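Local coordinates for DUF871 domain-containing protein (Enterococcus faecalis, PDB 2P0O), which is of unknown established function but is probably a 6-phospho-N-acetylmuramidase, pairing a TIM barrel with a cyclophilin-like domain, at residues Y22-G33 with Y220-M231; V174-G182 with L192-P203. One frame throughout, in Å; residues are numbered along the deposited sequence.

How the interactions relate
Both contacts lie in the TIM barrel, where strands 173-178 and 218-221, seventh and eighth, run side by side. Interaction 1 sets the loop after the eighth strand and the start of helix 228-240 against helix 17-28; interaction 2 folds the loop after the seventh strand back over that strand's end. Their centres are 13 Å apart, and interaction 2 is nested in the chain between the segments of interaction 1. Gly222 N lies 2.6 Å from Val178 O and Thr230 OG1 2.5 Å from Asp181 OD2, both probable hydrogen bonds. Asp223 OD2 accepts from Gly180 N and Leu192 N, joining three segments. The sodium ion at Met211, Asp213 and Val216 is about 9 Å from the Thr176 side chain.

Interaction 1 of 2, residues Y22-G33 with Y220-M231; sequences YIKKMKALGFDG and YIGDPTISERTM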
loop_
_atom_site.group_PDB
_atom_site.type_symbol
_atom_site.label_atom_id
_atom_site.label_comp_id
_atom_site.label_asym_id
_atom_site.label_seq_id
_atom_site.Cartn_x
_atom_site.Cartn_y
_atom_site.Cartn_z
ATOM N N TYR A 22 -13.643 -3.802 9.385
ATOM C CA TYR A 22 -12.440 -3.470 8.659
ATOM C C TYR A 22 -12.020 -4.501 7.613
ATOM O O TYR A 22 -11.739 -4.140 6.448
ATOM C CB TYR A 22 -11.296 -3.249 9.650
ATOM C CG TYR A 22 -9.938 -2.974 9.000
ATOM C CD1 TYR A 22 -9.678 -1.782 8.309
ATOM C CD2 TYR A 22 -8.895 -3.906 9.113
ATOM C CE1 TYR A 22 -8.387 -1.534 7.728
ATOM C CE2 TYR A 22 -7.632 -3.682 8.545
ATOM C CZ TYR A 22 -7.375 -2.498 7.869
ATOM O OH TYR A 22 -6.098 -2.308 7.334
ATOM N N ILE A 23 -11.916 -5.760 8.036
ATOM C CA ILE A 23 -11.497 -6.845 7.140
ATOM C C ILE A 23 -12.427 -6.935 5.904
ATOM O O ILE A 23 -11.973 -6.939 4.745
ATOM C CB ILE A 23 -11.422 -8.204 7.889
ATOM C CG1 ILE A 23 -10.251 -8.217 8.877
ATOM C CG2 ILE A 23 -11.284 -9.358 6.895
ATOM C CD1 ILE A 23 -10.329 -9.362 9.907
ATOM N N LYS A 24 -13.722 -6.946 6.168
ATOM C CA LYS A 24 -14.736 -7.002 5.121
ATOM C C LYS A 24 -14.661 -5.809 4.160
ATOM O O LYS A 24 -14.729 -5.986 2.934
ATOM C CB LYS A 24 -16.141 -7.111 5.732
ATOM C CG LYS A 24 -16.396 -8.402 6.471
ATOM C CD LYS A 24 -17.904 -8.582 6.781
ATOM C CE LYS A 24 -18.094 -9.675 7.825
ATOM N NZ LYS A 24 -19.460 -10.329 7.821
ATOM N N LYS A 25 -14.510 -4.600 4.710
ATOM C CA LYS A 25 -14.364 -3.408 3.874
ATOM C C LYS A 25 -13.099 -3.455 3.028
ATOM O O LYS A 25 -13.122 -3.088 1.865
ATOM C CB LYS A 25 -14.326 -2.155 4.725
ATOM C CG LYS A 25 -15.691 -1.614 5.013
ATOM C CD LYS A 25 -15.616 -0.448 5.978
ATOM C CE LYS A 25 -17.032 -0.099 6.416
ATOM N NZ LYS A 25 -16.961 1.125 7.246
HETATM N N MSE A 26 -11.995 -3.915 3.617
HETATM C CA MSE A 26 -10.724 -3.971 2.895
HETATM C C MSE A 26 -10.824 -4.929 1.703
HETATM O O MSE A 26 -10.375 -4.598 0.601
HETATM C CB MSE A 26 -9.567 -4.303 3.835
HETATM C CG MSE A 26 -9.267 -3.157 4.820
HETATM SE SE MSE A 26 -8.776 -1.457 3.911
HETATM C CE MSE A 26 -6.839 -1.722 3.829
ATOM N N LYS A 27 -11.449 -6.088 1.914
ATOM C CA LYS A 27 -11.741 -6.992 0.811
ATOM C C LYS A 27 -12.506 -6.301 -0.335
ATOM O O LYS A 27 -12.079 -6.390 -1.487
ATOM C CB LYS A 27 -12.501 -8.228 1.282
ATOM C CG LYS A 27 -13.027 -9.084 0.133
ATOM C CD LYS A 27 -11.902 -9.877 -0.486
ATOM C CE LYS A 27 -12.419 -10.704 -1.642
ATOM N NZ LYS A 27 -11.315 -11.555 -2.153
ATOM N N ALA A 28 -13.612 -5.621 -0.025
ATOM C CA ALA A 28 -14.336 -4.841 -1.038
ATOM C C ALA A 28 -13.500 -3.700 -1.662
ATOM O O ALA A 28 -13.818 -3.182 -2.730
ATOM C CB ALA A 28 -15.670 -4.308 -0.485
ATOM N N LEU A 29 -12.419 -3.310 -1.008
ATOM C CA LEU A 29 -11.567 -2.273 -1.565
ATOM C C LEU A 29 -10.421 -2.856 -2.392
ATOM O O LEU A 29 -9.521 -2.119 -2.782
ATOM C CB LEU A 29 -11.005 -1.420 -0.422
ATOM C CG LEU A 29 -11.708 -0.147 0.084
ATOM C CD1 LEU A 29 -13.114 0.044 -0.378
ATOM C CD2 LEU A 29 -11.578 0.013 1.614
ATOM N N GLY A 30 -10.428 -4.168 -2.638
ATOM C CA GLY A 30 -9.361 -4.797 -3.428
ATOM C C GLY A 30 -8.182 -5.423 -2.673
ATOM O O GLY A 30 -7.116 -5.653 -3.256
ATOM N N PHE A 31 -8.374 -5.714 -1.387
ATOM C CA PHE A 31 -7.381 -6.422 -0.546
ATOM C C PHE A 31 -7.759 -7.899 -0.418
ATOM O O PHE A 31 -8.869 -8.187 0.006
ATOM C CB PHE A 31 -7.299 -5.755 0.834
ATOM C CG PHE A 31 -6.700 -4.364 0.794
ATOM C CD1 PHE A 31 -7.467 -3.260 0.368
ATOM C CD2 PHE A 31 -5.369 -4.161 1.169
ATOM C CE1 PHE A 31 -6.912 -1.976 0.306
ATOM C CE2 PHE A 31 -4.786 -2.879 1.134
ATOM C CZ PHE A 31 -5.558 -1.787 0.698
ATOM N N ASP A 32 -6.867 -8.815 -0.816
ATOM C CA ASP A 32 -7.172 -10.251 -0.845
ATOM C C ASP A 32 -6.398 -11.100 0.131
ATOM O O ASP A 32 -6.525 -12.338 0.106
ATOM C CB ASP A 32 -6.973 -10.864 -2.249
ATOM C CG ASP A 32 -7.897 -10.274 -3.283
ATOM O OD1 ASP A 32 -9.120 -10.202 -3.029
ATOM O OD2 ASP A 32 -7.377 -9.871 -4.357
ATOM N N GLY A 33 -5.593 -10.454 0.971
ATOM C CA GLY A 33 -4.700 -11.163 1.868
ATOM C C GLY A 33 -4.627 -10.602 3.269
ATOM O O GLY A 33 -4.812 -9.390 3.499
ATOM N N TYR A 220 1.345 -5.124 1.804
ATOM C CA TYR A 220 0.491 -5.261 2.975
ATOM C C TYR A 220 0.566 -4.059 3.907
ATOM O O TYR A 220 1.640 -3.539 4.183
ATOM C CB TYR A 220 0.877 -6.520 3.772
ATOM C CG TYR A 220 0.294 -7.805 3.183
ATOM C CD1 TYR A 220 0.578 -8.176 1.849
ATOM C CD2 TYR A 220 -0.535 -8.650 3.951
ATOM C CE1 TYR A 220 0.048 -9.344 1.296
ATOM C CE2 TYR A 220 -1.085 -9.850 3.400
ATOM C CZ TYR A 220 -0.773 -10.179 2.073
ATOM O OH TYR A 220 -1.264 -11.320 1.496
ATOM N N ILE A 221 -0.581 -3.653 4.433
ATOM C CA ILE A 221 -0.612 -2.699 5.532
ATOM C C ILE A 221 -0.017 -3.394 6.757
ATOM O O ILE A 221 -0.509 -4.462 7.170
ATOM C CB ILE A 221 -2.055 -2.210 5.885
ATOM C CG1 ILE A 221 -2.888 -1.937 4.610
ATOM C CG2 ILE A 221 -1.988 -0.988 6.842
ATOM C CD1 ILE A 221 -2.260 -0.876 3.697
ATOM N N GLY A 222 1.012 -2.774 7.346
ATOM C CA GLY A 222 1.665 -3.320 8.540
ATOM C C GLY A 222 0.881 -3.074 9.809
ATOM O O GLY A 222 0.746 -3.986 10.648
ATOM N N ASP A 223 0.374 -1.847 9.994
ATOM C CA ASP A 223 -0.409 -1.536 11.199
ATOM C C ASP A 223 -1.842 -2.120 11.184
ATOM O O ASP A 223 -2.310 -2.570 10.132
ATOM C CB ASP A 223 -0.484 -0.037 11.387
ATOM C CG ASP A 223 0.860 0.570 11.629
ATOM O OD1 ASP A 223 1.277 0.602 12.796
ATOM O OD2 ASP A 223 1.507 1.015 10.653
ATOM N N PRO A 224 -2.532 -2.134 12.352
ATOM C CA PRO A 224 -3.909 -2.641 12.425
ATOM C C PRO A 224 -4.928 -2.112 11.399
ATOM O O PRO A 224 -5.743 -2.900 10.915
ATOM C CB PRO A 224 -4.342 -2.291 13.858
ATOM C CG PRO A 224 -3.043 -2.368 14.670
ATOM C CD PRO A 224 -2.007 -1.785 13.685
ATOM N N THR A 225 -4.927 -0.811 11.113
ATOM C CA THR A 225 -5.883 -0.238 10.178
ATOM C C THR A 225 -5.284 0.985 9.490
ATOM O O THR A 225 -4.280 1.578 9.940
ATOM C CB THR A 225 -7.215 0.230 10.862
ATOM O OG1 THR A 225 -6.950 1.376 11.690
ATOM C CG2 THR A 225 -7.913 -0.893 11.706
ATOM N N ILE A 226 -5.925 1.368 8.392
ATOM C CA ILE A 226 -5.672 2.658 7.758
ATOM C C ILE A 226 -6.865 3.538 8.089
ATOM O O ILE A 226 -7.908 3.014 8.474
ATOM C CB ILE A 226 -5.504 2.528 6.235
ATOM C CG1 ILE A 226 -6.499 1.523 5.659
ATOM C CG2 ILE A 226 -4.025 2.173 5.889
ATOM C CD1 ILE A 226 -6.593 1.550 4.149
ATOM N N SER A 227 -6.719 4.854 7.949
ATOM C CA SER A 227 -7.823 5.778 8.220
ATOM C C SER A 227 -8.904 5.667 7.135
ATOM O O SER A 227 -8.643 5.166 6.044
ATOM C CB SER A 227 -7.312 7.207 8.246
ATOM O OG SER A 227 -6.904 7.565 6.935
ATOM N N GLU A 228 -10.116 6.131 7.446
ATOM C CA GLU A 228 -11.192 6.227 6.466
ATOM C C GLU A 228 -10.782 6.979 5.188
ATOM O O GLU A 228 -11.163 6.584 4.076
ATOM C CB GLU A 228 -12.436 6.882 7.100
ATOM C CG GLU A 228 -13.033 6.084 8.266
ATOM C CD GLU A 228 -14.100 5.070 7.822
ATOM O OE1 GLU A 228 -14.395 4.991 6.598
ATOM O OE2 GLU A 228 -14.657 4.357 8.701
ATOM N N ARG A 229 -10.006 8.048 5.353
ATOM C CA ARG A 229 -9.536 8.869 4.259
ATOM C C ARG A 229 -8.691 8.052 3.285
ATOM O O ARG A 229 -8.802 8.174 2.039
ATOM C CB ARG A 229 -8.676 10.001 4.829
ATOM C CG ARG A 229 -8.291 11.065 3.803
ATOM C CD ARG A 229 -7.347 12.107 4.420
ATOM N NE ARG A 229 -7.158 13.233 3.510
ATOM C CZ ARG A 229 -6.300 13.266 2.485
ATOM N NH1 ARG A 229 -5.512 12.223 2.205
ATOM N NH2 ARG A 229 -6.238 14.345 1.728
ATOM N N THR A 230 -7.802 7.256 3.872
ATOM C CA THR A 230 -6.886 6.442 3.108
ATOM C C THR A 230 -7.631 5.290 2.434
ATOM O O THR A 230 -7.365 4.976 1.282
ATOM C CB THR A 230 -5.716 5.974 4.019
ATOM O OG1 THR A 230 -5.051 7.139 4.507
ATOM C CG2 THR A 230 -4.723 5.128 3.254
HETATM N N MSE A 231 -8.546 4.662 3.165
HETATM C CA MSE A 231 -9.467 3.666 2.571
HETATM C C MSE A 231 -10.179 4.194 1.310
HETATM O O MSE A 231 -10.297 3.488 0.293
HETATM C CB MSE A 231 -10.522 3.225 3.592
HETATM C CG MSE A 231 -9.901 2.497 4.754
HETATM SE SE MSE A 231 -11.152 1.992 6.172
HETATM C CE MSE A 231 -12.182 0.670 5.183
HETATM O O HOH W 1 -4.053 -3.912 8.332
#
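Tyr22 reaches from helix 17-28 to the loop Pro224-Ile226, its CB already directed at that loop. With CG anti to the backbone N (chi1 176°), the ring slides flat beneath Thr225. CG and CD1 lie below Thr225 CG2, which sits 3.8 Å from the ring centroid in a CH-pi contact, 7° off the normal. The opposite face carries CG of selenomethionine Met26, one helical turn on. Farther out, CE1 meets Thr225 CB and Ile226 CG1, while CE2 comes within 3.1 Å of Pro224 O. At the tip, OH is hydrogen-bonded to a water 2.8 Å away that also bonds Asp223 O. In the TIM barrel the contact sets the first helix, 17-28, against the loop from the last strand, 218-221, to helix 228-240. Deeper in, the Met26 chain bends at chi2 and chi3, putting CE 3.3 Å above the centre of the Phe31 ring and tightly, also 3.3 Å, against Ile226 CD1. Ile221 CG1 approaches both Met26 CE and Phe31 CE2. Selenomethionine Met231 packs its CE against both Lys25 CB, at 3.6 Å, and Leu29 CD2, at 3.7 Å. Just beyond, Gly30 ends the helix as C-prime residue of a Schellman motif, with Phe31 N bonded to Met26 O.

Interaction 2 of 2, residues V174-G182 with L192-P203; sequences VFTFVPGDG and LPTLEKHRGQNP
Thr194 turns OG1 back beside its own backbone N (chi1 -66°), where it meets the N-H of Phe177; the Phe177 ring, also swung beside its backbone N, presents its edge to the same oxygen. The bond from Phe177 N to Thr194 OG1 is 3.0 Å long and moderately bent, at 153°. The hydroxyl is also hydrogen-bonded to Asn146 O. In this TIM barrel the pairing ties the seventh strand, 173-178, to the long loop leading to helix 203-212, at the C-terminal end of the strands, where barrels of this fold usually keep their active sites. A water extends the link: it donates to Phe177 O at 2.7 Å, accepts from Leu195 N at 2.9 Å, and is hydrogen-bonded to His198 ND1, in the ring plane. Past the strand, Pro179 wedges into the loop. Its CD meets Pro193 CB at 3.7 Å, while CG touches His198 O and CB faces Leu192 N. Pro203, first residue of the helix, brings CB to 3.2 Å from Pro179 O and sets CG against the carboxylate carbon of Asp181, whose oxygens bind Ser227 N, Thr230 OG1 and Lys341 NZ. Within the loop, Arg199 forms a two-pronged salt bridge with Glu196, NE to OE2 at 2.8 Å, nearly straight, and NH2 to OE1, while Pro193 CG sits over the centre of the guanidinium.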
loop_
_atom_site.group_PDB
_atom_site.type_symbol
_atom_site.label_atom_id
_atom_site.label_comp_id
_atom_site.label_asym_id
_atom_site.label_seq_id
_atom_site.Cartn_x
_atom_site.Cartn_y
_atom_site.Cartn_z
ATOM N N VAL A 174 7.999 -11.630 -3.884
ATOM C CA VAL A 174 8.455 -10.576 -2.974
ATOM C C VAL A 174 7.245 -9.875 -2.378
ATOM O O VAL A 174 6.408 -9.348 -3.116
ATOM C CB VAL A 174 9.334 -9.536 -3.707
ATOM C CG1 VAL A 174 9.645 -8.323 -2.767
ATOM C CG2 VAL A 174 10.592 -10.193 -4.199
ATOM N N PHE A 175 7.173 -9.894 -1.047
ATOM C CA PHE A 175 6.107 -9.276 -0.270
ATOM C C PHE A 175 6.742 -8.213 0.651
ATOM O O PHE A 175 7.812 -8.427 1.260
ATOM C CB PHE A 175 5.420 -10.330 0.623
ATOM C CG PHE A 175 4.420 -11.213 -0.091
ATOM C CD1 PHE A 175 4.818 -12.090 -1.079
ATOM C CD2 PHE A 175 3.074 -11.199 0.282
ATOM C CE1 PHE A 175 3.879 -12.909 -1.721
ATOM C CE2 PHE A 175 2.134 -12.028 -0.338
ATOM C CZ PHE A 175 2.530 -12.870 -1.356
ATOM N N THR A 176 6.047 -7.095 0.794
ATOM C CA THR A 176 6.552 -5.964 1.536
ATOM C C THR A 176 5.401 -5.298 2.301
ATOM O O THR A 176 4.220 -5.477 1.959
ATOM C CB THR A 176 7.206 -4.950 0.566
ATOM O OG1 THR A 176 7.799 -3.894 1.324
ATOM C CG2 THR A 176 6.170 -4.342 -0.371
ATOM N N PHE A 177 5.744 -4.519 3.319
ATOM C CA PHE A 177 4.754 -3.791 4.080
ATOM C C PHE A 177 4.766 -2.289 3.788
ATOM O O PHE A 177 5.788 -1.724 3.381
ATOM C CB PHE A 177 4.969 -3.979 5.597
ATOM C CG PHE A 177 4.737 -5.386 6.077
ATOM C CD1 PHE A 177 3.446 -5.834 6.380
ATOM C CD2 PHE A 177 5.805 -6.261 6.221
ATOM C CE1 PHE A 177 3.215 -7.128 6.839
ATOM C CE2 PHE A 177 5.606 -7.564 6.711
ATOM C CZ PHE A 177 4.296 -8.011 6.991
ATOM N N VAL A 178 3.625 -1.642 4.036
ATOM C CA VAL A 178 3.608 -0.203 4.191
ATOM C C VAL A 178 2.962 0.029 5.558
ATOM O O VAL A 178 2.215 -0.827 6.046
ATOM C CB VAL A 178 2.818 0.527 3.056
ATOM C CG1 VAL A 178 3.543 0.390 1.709
ATOM C CG2 VAL A 178 1.359 0.026 2.946
ATOM N N PRO A 179 3.206 1.212 6.163
ATOM C CA PRO A 179 2.560 1.486 7.442
ATOM C C PRO A 179 1.081 1.831 7.240
ATOM O O PRO A 179 0.648 2.142 6.115
ATOM C CB PRO A 179 3.348 2.690 7.975
ATOM C CG PRO A 179 3.769 3.435 6.728
ATOM C CD PRO A 179 4.030 2.344 5.686
ATOM N N GLY A 180 0.302 1.739 8.307
ATOM C CA GLY A 180 -1.070 2.236 8.292
ATOM C C GLY A 180 -1.162 3.553 9.059
ATOM O O GLY A 180 -0.230 3.922 9.790
ATOM N N ASP A 181 -2.280 4.258 8.909
ATOM C CA ASP A 181 -2.448 5.573 9.510
ATOM C C ASP A 181 -3.776 5.739 10.235
ATOM O O ASP A 181 -4.157 6.878 10.542
ATOM C CB ASP A 181 -2.319 6.658 8.427
ATOM C CG ASP A 181 -3.386 6.524 7.316
ATOM O OD1 ASP A 181 -4.024 5.455 7.210
ATOM O OD2 ASP A 181 -3.557 7.481 6.530
ATOM N N GLY A 182 -4.474 4.625 10.488
ATOM C CA GLY A 182 -5.670 4.594 11.330
ATOM C C GLY A 182 -5.218 4.273 12.761
ATOM O O GLY A 182 -4.654 5.134 13.451
ATOM N N LEU A 192 4.359 0.877 10.908
ATOM C CA LEU A 192 5.151 -0.319 10.613
ATOM C C LEU A 192 5.503 -0.371 9.143
ATOM O O LEU A 192 4.981 -1.212 8.383
ATOM C CB LEU A 192 4.386 -1.593 11.014
ATOM C CG LEU A 192 3.951 -1.696 12.498
ATOM C CD1 LEU A 192 3.259 -3.021 12.819
ATOM C CD2 LEU A 192 5.083 -1.487 13.476
ATOM N N PRO A 193 6.416 0.514 8.726
ATOM C CA PRO A 193 6.825 0.446 7.345
ATOM C C PRO A 193 7.922 -0.600 7.168
ATOM O O PRO A 193 8.604 -0.958 8.122
ATOM C CB PRO A 193 7.419 1.839 7.105
ATOM C CG PRO A 193 8.073 2.162 8.432
ATOM C CD PRO A 193 7.152 1.561 9.479
ATOM N N THR A 194 8.100 -1.065 5.945
ATOM C CA THR A 194 9.339 -1.704 5.532
ATOM C C THR A 194 10.409 -0.658 5.170
ATOM O O THR A 194 11.526 -0.760 5.634
ATOM C CB THR A 194 9.081 -2.646 4.332
ATOM O OG1 THR A 194 8.255 -3.727 4.756
ATOM C CG2 THR A 194 10.362 -3.201 3.758
ATOM N N LEU A 195 10.077 0.296 4.305
ATOM C CA LEU A 195 11.046 1.262 3.820
ATOM C C LEU A 195 10.948 2.485 4.687
ATOM O O LEU A 195 9.849 2.983 4.938
ATOM C CB LEU A 195 10.771 1.654 2.368
ATOM C CG LEU A 195 11.126 0.567 1.318
ATOM C CD1 LEU A 195 10.147 0.597 0.177
ATOM C CD2 LEU A 195 12.517 0.711 0.771
ATOM N N GLU A 196 12.089 2.958 5.161
ATOM C CA GLU A 196 12.082 4.130 6.052
ATOM C C GLU A 196 11.481 5.369 5.376
ATOM O O GLU A 196 10.931 6.208 6.061
ATOM C CB GLU A 196 13.481 4.453 6.562
ATOM C CG GLU A 196 13.515 5.399 7.828
ATOM C CD GLU A 196 12.615 4.916 8.970
ATOM O OE1 GLU A 196 12.380 3.676 9.116
ATOM O OE2 GLU A 196 12.110 5.779 9.710
ATOM N N LYS A 197 11.646 5.516 4.055
ATOM C CA LYS A 197 11.074 6.685 3.373
ATOM C C LYS A 197 9.538 6.723 3.470
ATOM O O LYS A 197 8.919 7.736 3.181
ATOM C CB LYS A 197 11.526 6.733 1.905
ATOM C CG LYS A 197 10.926 5.583 1.077
ATOM C CD LYS A 197 11.246 5.764 -0.438
ATOM C CE LYS A 197 10.753 4.524 -1.188
ATOM N NZ LYS A 197 11.067 4.572 -2.623
ATOM N N HIS A 198 8.913 5.624 3.875
ATOM C CA HIS A 198 7.475 5.619 4.036
ATOM C C HIS A 198 6.999 6.020 5.419
ATOM O O HIS A 198 5.802 6.077 5.661
ATOM C CB HIS A 198 6.909 4.270 3.640
ATOM C CG HIS A 198 6.975 4.024 2.161
ATOM N ND1 HIS A 198 6.954 2.764 1.611
ATOM C CD2 HIS A 198 7.069 4.888 1.121
ATOM C CE1 HIS A 198 7.023 2.858 0.292
ATOM N NE2 HIS A 198 7.107 4.136 -0.027
ATOM N N ARG A 199 7.947 6.308 6.313
ATOM C CA ARG A 199 7.637 6.624 7.695
ATOM C C ARG A 199 6.770 7.874 7.741
ATOM O O ARG A 199 7.170 8.936 7.264
ATOM C CB ARG A 199 8.941 6.826 8.505
ATOM C CG ARG A 199 8.742 7.313 9.973
ATOM C CD ARG A 199 8.575 6.164 10.949
ATOM N NE ARG A 199 9.570 5.103 10.777
ATOM C CZ ARG A 199 9.412 3.847 11.193
ATOM N NH1 ARG A 199 8.299 3.471 11.825
ATOM N NH2 ARG A 199 10.402 2.981 11.007
ATOM N N GLY A 200 5.587 7.723 8.334
ATOM C CA GLY A 200 4.644 8.821 8.471
ATOM C C GLY A 200 4.080 9.308 7.146
ATOM O O GLY A 200 3.555 10.423 7.092
ATOM N N GLN A 201 4.201 8.499 6.082
ATOM C CA GLN A 201 3.701 8.921 4.756
ATOM C C GLN A 201 2.303 8.321 4.440
ATOM O O GLN A 201 1.853 7.400 5.115
ATOM C CB GLN A 201 4.691 8.575 3.618
ATOM C CG GLN A 201 6.085 9.253 3.693
ATOM C CD GLN A 201 6.031 10.756 3.934
ATOM O OE1 GLN A 201 5.397 11.506 3.189
ATOM N NE2 GLN A 201 6.692 11.204 4.991
ATOM N N ASN A 202 1.634 8.881 3.435
ATOM C CA ASN A 202 0.328 8.403 2.964
ATOM C C ASN A 202 0.484 6.944 2.552
ATOM O O ASN A 202 1.227 6.653 1.629
ATOM C CB ASN A 202 -0.137 9.245 1.753
ATOM C CG ASN A 202 -1.526 8.855 1.260
ATOM O OD1 ASN A 202 -1.965 7.707 1.409
ATOM N ND2 ASN A 202 -2.232 9.814 0.697
ATOM N N PRO A 203 -0.165 6.028 3.282
ATOM C CA PRO A 203 -0.094 4.602 2.949
ATOM C C PRO A 203 -0.579 4.260 1.543
ATOM O O PRO A 203 -0.033 3.341 0.905
ATOM C CB PRO A 203 -0.995 3.934 4.010
ATOM C CG PRO A 203 -1.091 4.937 5.125
ATOM C CD PRO A 203 -0.959 6.288 4.503
HETATM O O HOH W 2 7.308 0.531 3.391
#